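PDB 5KCI: uncharacterized protein YPL067C from Saccharomyces cerevisiae, which is of unknown function but is a cytoplasmic DUF3605 protein, probably related to histidine-triad proteins and linked to amyloid toxicity. Local coordinates for residues A[94-99]-A[150-155]; A[17-22]-A[100-105]. All coordinates share one frame; numbering follows the deposited sequence.

Interaction 1 of 2, residues A[94-99]-A[150-155]. With SO4 (sulfate ion), chain D.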
loop_
_atom_site.group_PDB
_atom_site.type_symbol
_atom_site.label_atom_id
_atom_site.label_comp_id
_atom_site.label_asym_id
_atom_site.label_seq_id
_atom_site.Cartn_x
_atom_site.Cartn_y
_atom_site.Cartn_z
ATOM N N PHE A 94 3.154 -11.246 -1.378
ATOM C CA PHE A 94 3.936 -11.858 -0.312
ATOM C C PHE A 94 3.642 -11.101 0.967
ATOM O O PHE A 94 4.504 -10.431 1.537
ATOM C CB PHE A 94 5.422 -11.864 -0.676
ATOM C CG PHE A 94 5.702 -12.618 -1.953
ATOM C CD1 PHE A 94 5.780 -14.004 -1.958
ATOM C CD2 PHE A 94 5.835 -11.944 -3.151
ATOM C CE1 PHE A 94 6.018 -14.697 -3.129
ATOM C CE2 PHE A 94 6.069 -12.634 -4.332
ATOM C CZ PHE A 94 6.165 -14.004 -4.319
ATOM N N PRO A 95 2.409 -11.210 1.463
ATOM C CA PRO A 95 1.995 -10.358 2.577
ATOM C C PRO A 95 2.808 -10.624 3.831
ATOM O O PRO A 95 3.330 -11.725 4.042
ATOM C CB PRO A 95 0.528 -10.734 2.805
ATOM C CG PRO A 95 0.157 -11.755 1.791
ATOM C CD PRO A 95 1.375 -12.161 1.029
ATOM N N TYR A 96 2.797 -9.631 4.722
ATOM C CA TYR A 96 3.415 -9.790 6.024
ATOM C C TYR A 96 2.516 -10.621 6.941
ATOM O O TYR A 96 1.372 -10.939 6.613
ATOM C CB TYR A 96 3.690 -8.447 6.664
ATOM C CG TYR A 96 4.679 -7.551 5.897
ATOM C CD1 TYR A 96 5.338 -8.011 4.771
ATOM C CD2 TYR A 96 4.915 -6.257 6.323
ATOM C CE1 TYR A 96 6.257 -7.149 4.076
ATOM C CE2 TYR A 96 5.793 -5.412 5.645
ATOM C CZ TYR A 96 6.460 -5.870 4.544
ATOM O OH TYR A 96 7.329 -5.008 3.906
ATOM N N ASN A 97 3.032 -10.921 8.128
ATOM C CA ASN A 97 2.419 -11.929 9.002
ATOM C C ASN A 97 1.482 -11.230 9.965
ATOM O O ASN A 97 1.879 -10.768 11.036
ATOM C CB ASN A 97 3.483 -12.710 9.749
ATOM C CG ASN A 97 2.906 -13.887 10.503
ATOM O OD1 ASN A 97 1.826 -14.375 10.179
ATOM N ND2 ASN A 97 3.638 -14.357 11.500
ATOM N N PHE A 98 0.211 -11.172 9.578
ATOM C CA PHE A 98 -0.841 -10.506 10.321
ATOM C C PHE A 98 -1.905 -11.529 10.721
ATOM O O PHE A 98 -1.966 -12.632 10.180
ATOM C CB PHE A 98 -1.471 -9.410 9.468
ATOM C CG PHE A 98 -0.511 -8.354 9.037
ATOM C CD1 PHE A 98 0.341 -7.778 9.951
ATOM C CD2 PHE A 98 -0.489 -7.921 7.728
ATOM C CE1 PHE A 98 1.224 -6.788 9.567
ATOM C CE2 PHE A 98 0.395 -6.930 7.334
ATOM C CZ PHE A 98 1.237 -6.358 8.257
ATOM N N GLU A 99 -2.777 -11.144 11.646
ATOM C CA GLU A 99 -3.794 -12.090 12.088
ATOM C C GLU A 99 -4.813 -12.317 10.969
ATOM O O GLU A 99 -4.970 -11.482 10.075
ATOM C CB GLU A 99 -4.466 -11.593 13.362
ATOM C CG GLU A 99 -5.313 -10.316 13.235
ATOM C CD GLU A 99 -6.154 -10.044 14.458
ATOM O OE1 GLU A 99 -6.862 -10.974 14.911
ATOM O OE2 GLU A 99 -6.140 -8.900 14.962
ATOM N N ALA A 150 -5.238 0.889 8.056
ATOM C CA ALA A 150 -3.962 1.453 8.474
ATOM C C ALA A 150 -3.031 1.471 7.280
ATOM O O ALA A 150 -3.246 0.768 6.297
ATOM C CB ALA A 150 -3.315 0.641 9.610
ATOM N N TRP A 151 -1.959 2.249 7.391
ATOM C CA TRP A 151 -1.025 2.295 6.280
ATOM C C TRP A 151 0.351 2.676 6.799
ATOM O O TRP A 151 0.488 3.293 7.859
ATOM C CB TRP A 151 -1.475 3.276 5.181
ATOM C CG TRP A 151 -1.468 4.722 5.567
ATOM C CD1 TRP A 151 -2.497 5.433 6.132
ATOM C CD2 TRP A 151 -0.382 5.663 5.396
ATOM N NE1 TRP A 151 -2.114 6.740 6.333
ATOM C CE2 TRP A 151 -0.828 6.907 5.888
ATOM C CE3 TRP A 151 0.912 5.560 4.889
ATOM C CZ2 TRP A 151 -0.021 8.063 5.882
ATOM C CZ3 TRP A 151 1.726 6.721 4.883
ATOM C CH2 TRP A 151 1.247 7.943 5.376
ATOM N N PHE A 152 1.368 2.262 6.037
ATOM C CA PHE A 152 2.728 2.665 6.334
ATOM C C PHE A 152 3.538 2.631 5.059
ATOM O O PHE A 152 3.216 1.930 4.100
ATOM C CB PHE A 152 3.413 1.771 7.365
ATOM C CG PHE A 152 3.478 0.318 6.969
ATOM C CD1 PHE A 152 2.391 -0.542 7.175
ATOM C CD2 PHE A 152 4.636 -0.211 6.441
ATOM C CE1 PHE A 152 2.473 -1.862 6.809
ATOM C CE2 PHE A 152 4.722 -1.538 6.069
ATOM C CZ PHE A 152 3.654 -2.374 6.258
ATOM N N VAL A 153 4.635 3.377 5.090
ATOM C CA VAL A 153 5.590 3.381 4.004
ATOM C C VAL A 153 6.923 2.927 4.581
ATOM O O VAL A 153 7.431 3.540 5.525
ATOM C CB VAL A 153 5.723 4.779 3.377
ATOM C CG1 VAL A 153 6.841 4.782 2.377
ATOM C CG2 VAL A 153 4.397 5.160 2.715
ATOM N N ASN A 154 7.484 1.873 4.014
ATOM C CA ASN A 154 8.750 1.358 4.499
ATOM C C ASN A 154 9.868 2.371 4.281
ATOM O O ASN A 154 9.924 3.064 3.259
ATOM C CB ASN A 154 9.101 0.056 3.807
ATOM C CG ASN A 154 8.501 -1.159 4.509
ATOM O OD1 ASN A 154 8.190 -1.104 5.692
ATOM N ND2 ASN A 154 8.417 -2.256 3.803
ATOM N N TYR A 155 10.728 2.476 5.278
ATOM C CA TYR A 155 11.867 3.394 5.222
ATOM C C TYR A 155 12.834 2.965 4.137
ATOM O O TYR A 155 12.825 1.817 3.684
ATOM C CB TYR A 155 12.614 3.414 6.550
ATOM C CG TYR A 155 11.747 3.729 7.756
ATOM C CD1 TYR A 155 11.240 4.981 7.944
ATOM C CD2 TYR A 155 11.483 2.756 8.732
ATOM C CE1 TYR A 155 10.473 5.314 9.038
ATOM C CE2 TYR A 155 10.710 3.075 9.839
ATOM C CZ TYR A 155 10.203 4.359 9.988
ATOM O OH TYR A 155 9.436 4.734 11.065
HETATM S S SO4 D . 8.712 -2.591 0.231
HETATM O O1 SO4 D . 9.401 -2.248 -1.035
HETATM O O2 SO4 D . 7.991 -1.479 0.822
HETATM O O3 SO4 D . 7.736 -3.674 -0.020
HETATM O O4 SO4 D . 9.695 -3.067 1.197
#

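Interaction 2 of 2, residues A[17-22]-A[100-105]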
loop_
_atom_site.group_PDB
_atom_site.type_symbol
_atom_site.label_atom_id
_atom_site.label_comp_id
_atom_site.label_asym_id
_atom_site.label_seq_id
_atom_site.Cartn_x
_atom_site.Cartn_y
_atom_site.Cartn_z
ATOM N N TRP A 17 0.686 -10.677 13.796
ATOM C CA TRP A 17 0.376 -9.491 14.582
ATOM C C TRP A 17 -1.128 -9.241 14.633
ATOM O O TRP A 17 -1.818 -9.285 13.609
ATOM C CB TRP A 17 1.057 -8.269 13.976
ATOM C CG TRP A 17 2.575 -8.200 14.144
ATOM C CD1 TRP A 17 3.517 -8.217 13.144
ATOM C CD2 TRP A 17 3.303 -8.073 15.372
ATOM N NE1 TRP A 17 4.780 -8.110 13.678
ATOM C CE2 TRP A 17 4.678 -8.023 15.041
ATOM C CE3 TRP A 17 2.931 -7.987 16.713
ATOM C CZ2 TRP A 17 5.672 -7.910 16.007
ATOM C CZ3 TRP A 17 3.920 -7.881 17.671
ATOM C CH2 TRP A 17 5.275 -7.837 17.312
ATOM N N LYS A 18 -1.619 -8.949 15.831
ATOM C CA LYS A 18 -3.002 -8.551 16.007
ATOM C C LYS A 18 -3.154 -7.086 15.633
ATOM O O LYS A 18 -2.185 -6.303 15.640
ATOM C CB LYS A 18 -3.451 -8.775 17.443
ATOM C CG LYS A 18 -3.409 -10.227 17.892
ATOM C CD LYS A 18 -4.462 -11.060 17.187
ATOM C CE LYS A 18 -4.596 -12.463 17.803
ATOM N NZ LYS A 18 -3.437 -13.363 17.492
ATOM N N TRP A 19 -4.388 -6.715 15.296
ATOM C CA TRP A 19 -4.632 -5.387 14.743
ATOM C C TRP A 19 -4.113 -4.291 15.670
ATOM O O TRP A 19 -3.457 -3.346 15.223
ATOM C CB TRP A 19 -6.127 -5.199 14.479
ATOM C CG TRP A 19 -6.410 -3.904 13.757
ATOM C CD1 TRP A 19 -7.049 -2.811 14.250
ATOM C CD2 TRP A 19 -6.005 -3.565 12.431
ATOM N NE1 TRP A 19 -7.065 -1.809 13.303
ATOM C CE2 TRP A 19 -6.455 -2.263 12.173
ATOM C CE3 TRP A 19 -5.327 -4.250 11.422
ATOM C CZ2 TRP A 19 -6.235 -1.630 10.967
ATOM C CZ3 TRP A 19 -5.113 -3.617 10.231
ATOM C CH2 TRP A 19 -5.556 -2.318 10.010
ATOM N N GLU A 20 -4.396 -4.411 16.982
ATOM C CA GLU A 20 -3.944 -3.390 17.924
ATOM C C GLU A 20 -2.416 -3.315 17.972
ATOM O O GLU A 20 -1.837 -2.230 18.122
ATOM C CB GLU A 20 -4.516 -3.670 19.313
ATOM C CG GLU A 20 -5.172 -2.457 19.964
ATOM C CD GLU A 20 -5.786 -2.770 21.316
ATOM O OE1 GLU A 20 -6.043 -3.959 21.597
ATOM O OE2 GLU A 20 -6.010 -1.824 22.101
ATOM N N GLN A 21 -1.752 -4.458 17.851
ATOM C CA GLN A 21 -0.298 -4.466 17.784
ATOM C C GLN A 21 0.200 -3.783 16.516
ATOM O O GLN A 21 1.175 -3.022 16.560
ATOM C CB GLN A 21 0.208 -5.901 17.868
ATOM C CG GLN A 21 -0.140 -6.558 19.190
ATOM C CD GLN A 21 0.345 -7.995 19.265
ATOM O OE1 GLN A 21 0.037 -8.811 18.396
ATOM N NE2 GLN A 21 1.121 -8.305 20.300
ATOM N N ILE A 22 -0.432 -4.077 15.376
ATOM C CA ILE A 22 -0.103 -3.413 14.115
ATOM C C ILE A 22 -0.206 -1.904 14.269
ATOM O O ILE A 22 0.696 -1.159 13.871
ATOM C CB ILE A 22 -1.008 -3.936 12.984
ATOM C CG1 ILE A 22 -0.731 -5.420 12.761
ATOM C CG2 ILE A 22 -0.744 -3.190 11.677
ATOM C CD1 ILE A 22 -1.723 -6.127 11.857
ATOM N N PRO A 100 -5.528 -13.443 10.996
ATOM C CA PRO A 100 -6.555 -13.671 9.979
ATOM C C PRO A 100 -7.478 -12.470 9.885
ATOM O O PRO A 100 -7.836 -11.858 10.894
ATOM C CB PRO A 100 -7.302 -14.912 10.492
ATOM C CG PRO A 100 -6.344 -15.600 11.347
ATOM C CD PRO A 100 -5.490 -14.536 11.985
ATOM N N GLY A 101 -7.838 -12.117 8.665
ATOM C CA GLY A 101 -8.758 -11.035 8.419
ATOM C C GLY A 101 -8.074 -9.756 8.001
ATOM O O GLY A 101 -8.720 -8.884 7.403
ATOM N N VAL A 102 -6.775 -9.644 8.277
ATOM C CA VAL A 102 -5.995 -8.495 7.813
ATOM C C VAL A 102 -5.531 -8.736 6.385
ATOM O O VAL A 102 -4.817 -9.703 6.096
ATOM C CB VAL A 102 -4.808 -8.229 8.741
ATOM C CG1 VAL A 102 -3.978 -7.047 8.190
ATOM C CG2 VAL A 102 -5.302 -7.912 10.146
ATOM N N VAL A 103 -5.889 -7.812 5.499
ATOM C CA VAL A 103 -5.608 -7.893 4.080
ATOM C C VAL A 103 -4.498 -6.895 3.811
ATOM O O VAL A 103 -4.587 -5.749 4.255
ATOM C CB VAL A 103 -6.860 -7.562 3.262
ATOM C CG1 VAL A 103 -6.571 -7.507 1.811
ATOM C CG2 VAL A 103 -7.948 -8.625 3.534
ATOM N N HIS A 104 -3.464 -7.333 3.106
ATOM C CA HIS A 104 -2.269 -6.510 2.883
ATOM C C HIS A 104 -2.274 -6.058 1.430
ATOM O O HIS A 104 -2.023 -6.866 0.522
ATOM C CB HIS A 104 -1.035 -7.344 3.202
ATOM C CG HIS A 104 0.238 -6.586 3.172
ATOM N ND1 HIS A 104 1.398 -7.092 3.710
ATOM C CD2 HIS A 104 0.548 -5.364 2.677
ATOM C CE1 HIS A 104 2.380 -6.226 3.529
ATOM N NE2 HIS A 104 1.894 -5.170 2.898
ATOM N N LEU A 105 -2.564 -4.789 1.203
ATOM C CA LEU A 105 -2.563 -4.213 -0.137
ATOM C C LEU A 105 -1.359 -3.303 -0.293
ATOM O O LEU A 105 -0.744 -2.905 0.688
ATOM C CB LEU A 105 -3.834 -3.402 -0.416
ATOM C CG LEU A 105 -5.167 -4.093 -0.142
ATOM C CD1 LEU A 105 -6.320 -3.146 -0.460
ATOM C CD2 LEU A 105 -5.282 -5.371 -0.968
#

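Interaction 1 of 2, residues A[94-99]-A[150-155]
Tyr96 and Asn154 approach from opposite directions, and Asn154 donates from ND2 to Tyr96 OH at 3.0 Å. The bond is bent, 146° at the hydrogen. The hydroxyl lies in the plane of the amide, the phenol ring and the amide are nearly coplanar, and ND2 sits at the ring edge. With CG beside the backbone N (chi1 -63°), Tyr96 reaches across to this amide. Its CE2 also packs on Phe152 CZ at 3.8 Å. The tyrosine comes to the edge of the Phe152 ring, close to its plane. Asn154 ND2 further donates to O4 (3.0 Å) and O2 (3.1 Å) of a sulfate, probably from the crystallisation liquor, so its two N-H groups serve three acceptors. A phenylalanine in place of Tyr96 would probably leave the amide without its protein acceptor and freer to turn away from the anion. Ser160 N, His166 NE2 and His168 NE2 complete the sulfate site, which may mark the position of the phosphate pocket of histidine-triad proteins. Lys35 makes a cation-pi contact with Tyr96. The contact joins the loop between strands 87-91 and 102-109 to the end of edge strand 149-152, and Phe152 stacks on His168 of the adjoining strand 165-172.

Interaction 2 of 2, residues A[17-22]-A[100-105]
A helix-on-sheet contact joins the first turn of helix 19-28 to the start of strand 102-109 in the four-stranded antiparallel sheet. Within 100-105, Val102 meets the helix. Its CG2 lies 3.9 Å from Trp19 CE3, and its CG1 lies 4.1 Å from Trp19 CZ3. Both methyls thus touch the six-membered ring of the indole, and the two side chains are set at a slant. Trp19 CG is trans to the backbone N (chi1 -173°), which carries the indole toward the valine. Ile22 adds a looser contact, its CD1 4.4 Å from Val102 CG2. This patch is apolar and buried. The indole is fixed by other elements as well: NE1 bonds to Gly147 O, and the ring stacks on Phe172 of strand 165-172. At the helix start, Trp19 N bonds to Glu99 OE2, outside both segments. Within 17-22, the helix start is held by two further bonds. Lys18 is the N-cap, and Ile22 N bonds to Lys18 O at 2.8 Å. Gln21 supplies one half of a capping box: Lys18 N donates almost straight (170°) to a lone pair of Gln21 OE1, 3.1 Å away.

Overall arrangement
Interaction 2 is the buried contact, although its centre lies about 13 Å from the chain centre. Interaction 1 is nearer, at about 8 Å, but only partly buried, beside an anion site. Their chemistry follows: aliphatic and indole carbons in interaction 2, an apolar ring contact plus an amide, a phenol and a sulfate in interaction 1. Both rest on the same sheet, and strand 165-172 takes part around each. The loop 94-99 runs directly into 100-105, and residues 98-99 touch 17-22. Glu99 OE2 probably accepts a hydrogen bond from Trp19 N at 2.8 Å, and Phe98 packs on Ile22. His104 bonds to both Tyr96 N and His168, another link between them.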